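Local structure of adenylate cyclase-like protein (Chlamydia trachomatis, 4QO6) at residues P23-T28 against G40-S45. The protein is a structural component of the type III secretion system, forming part of its inner membrane ring, with this chain covering its periplasmic region. Sequence-based numbering, arbitrary orientation.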
# COMPACT_ATOMS: atom_id res chain seq x y z
N PRO A 23 10.16 15.07 -14.31
CA PRO A 23 11.12 13.97 -14.25
C PRO A 23 10.54 12.71 -15.00
O PRO A 23 9.31 12.56 -15.06
CB PRO A 23 11.25 13.67 -12.73
CG PRO A 23 10.68 14.87 -12.03
CD PRO A 23 9.66 15.46 -12.99
N THR A 24 11.46 11.91 -15.52
CA THR A 24 11.28 10.79 -16.46
C THR A 24 11.06 11.21 -17.90
O THR A 24 11.04 10.34 -18.81
CB THR A 24 10.18 9.83 -16.10
OG1 THR A 24 8.93 10.45 -16.34
CG2 THR A 24 10.24 9.36 -14.64
N VAL A 25 10.82 12.49 -18.15
CA VAL A 25 10.55 12.84 -19.53
C VAL A 25 11.87 12.91 -20.27
O VAL A 25 12.88 13.41 -19.72
CB VAL A 25 9.79 14.09 -19.68
CG1 VAL A 25 9.70 14.49 -21.15
CG2 VAL A 25 8.41 13.91 -19.10
N ARG A 26 11.88 12.29 -21.47
CA ARG A 26 13.00 12.29 -22.41
C ARG A 26 12.57 12.80 -23.78
O ARG A 26 11.40 12.96 -24.05
CB ARG A 26 13.58 10.87 -22.53
CG ARG A 26 14.01 10.22 -21.20
CD ARG A 26 15.21 10.95 -20.54
NE ARG A 26 15.61 10.25 -19.28
CZ ARG A 26 15.24 10.57 -18.06
NH1 ARG A 26 14.48 11.64 -17.85
NH2 ARG A 26 15.67 9.88 -17.02
N PHE A 27 13.50 13.07 -24.67
CA PHE A 27 13.19 13.60 -26.03
C PHE A 27 14.26 13.31 -27.06
O PHE A 27 15.39 13.03 -26.73
CB PHE A 27 13.09 15.15 -25.99
CG PHE A 27 14.42 15.83 -25.77
CD1 PHE A 27 14.96 15.91 -24.51
CD2 PHE A 27 15.14 16.39 -26.83
CE1 PHE A 27 16.20 16.57 -24.25
CE2 PHE A 27 16.38 17.03 -26.60
CZ PHE A 27 16.91 17.11 -25.31
N THR A 28 13.91 13.56 -28.31
CA THR A 28 14.85 13.65 -29.41
C THR A 28 14.31 14.78 -30.25
O THR A 28 13.10 14.95 -30.31
CB THR A 28 14.97 12.34 -30.27
OG1 THR A 28 13.71 12.02 -30.88
CG2 THR A 28 15.39 11.15 -29.38
N GLY A 40 7.88 9.39 -21.93
CA GLY A 40 8.03 9.21 -20.45
C GLY A 40 6.68 9.37 -19.74
O GLY A 40 5.68 9.07 -20.35
N HIS A 41 6.65 9.80 -18.46
CA HIS A 41 5.47 9.89 -17.58
C HIS A 41 5.32 11.30 -16.97
O HIS A 41 6.35 11.92 -16.55
CB HIS A 41 5.64 8.93 -16.40
CG HIS A 41 5.78 7.49 -16.80
ND1 HIS A 41 4.73 6.60 -16.77
CD2 HIS A 41 6.84 6.81 -17.28
CE1 HIS A 41 5.15 5.43 -17.21
NE2 HIS A 41 6.43 5.53 -17.51
N VAL A 42 4.07 11.73 -16.82
CA VAL A 42 3.69 12.85 -15.96
C VAL A 42 2.63 12.39 -14.98
O VAL A 42 1.94 11.38 -15.21
CB VAL A 42 3.20 14.11 -16.74
CG1 VAL A 42 4.29 14.66 -17.65
CG2 VAL A 42 2.02 13.78 -17.58
N ARG A 43 2.50 13.14 -13.87
CA ARG A 43 1.46 12.87 -12.81
C ARG A 43 0.00 12.78 -13.36
O ARG A 43 -0.71 11.84 -13.02
CB ARG A 43 1.54 13.98 -11.74
CG ARG A 43 0.58 13.85 -10.57
CD ARG A 43 0.78 14.89 -9.50
NE ARG A 43 0.68 16.24 -10.09
CZ ARG A 43 0.49 17.38 -9.42
NH1 ARG A 43 0.35 17.40 -8.09
NH2 ARG A 43 0.41 18.51 -10.11
N ASN A 44 -0.40 13.72 -14.26
CA ASN A 44 -1.78 13.80 -14.79
C ASN A 44 -1.95 14.65 -16.04
O ASN A 44 -1.04 15.31 -16.46
CB ASN A 44 -2.75 14.27 -13.70
CG ASN A 44 -2.45 15.67 -13.17
OD1 ASN A 44 -2.20 16.62 -13.91
ND2 ASN A 44 -2.51 15.80 -11.88
N SER A 45 -3.11 14.56 -16.70
CA SER A 45 -3.36 15.35 -17.89
C SER A 45 -3.16 16.89 -17.69
O SER A 45 -2.95 17.60 -18.66
CB SER A 45 -4.74 15.10 -18.40
OG SER A 45 -5.66 15.29 -17.35
O HOH W 1 7.12 13.95 -15.12
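Thr24 reaches across to the backbone of His41 and joins the loop before strand 26-30 to the short strand 41-42. From CB, which points at the opposing segment, the side chain divides. OG1 lies between the backbone N and the carbonyl carbon (chi1 73°), and this rotation brings the hydroxyl to the peptide of His41. There it accepts the N-H of His41, with 3.2 Å from His41 N to Thr24 OG1 and an angle of 153° at the hydrogen. Thr24 OG1 also donates to Pro23 O, an apparently very short bond, and rests 3.6 Å from His41 CB. His41 O is also close to the hydroxyl, but the angle is too poor for a bond. One water closes the arrangement: it donates to Pro23 O and to His41 O, each oxygen 2.6 Å from the water O, and so bridges two carbonyls that could not bond each other. Next to this hydrogen-bond network, Val25 CG2 stands 3.8 Å from His41 O and makes a loose apolar contact with Val42 CG1. Gly40 lets the chains come close, its CA 3.6 Å from Thr24 O. The chain turns a corner at Gly40, leaving strand 35-39, which pairs with 26-30, and continuing as 41-42 beside strand 63-70. The contact thus ties the loop leading into edge strand 26-30 to the start of 41-42, the other edge strand of the four-stranded sheet in the CdsD PD1 domain. His41 ND1 hydrogen-bonds to Asp71 OD1 and its ring meets Tyr126 edge-to-face, while Val42 packs on Val68 of strand 63-70 and on Leu51 of helix 45-56.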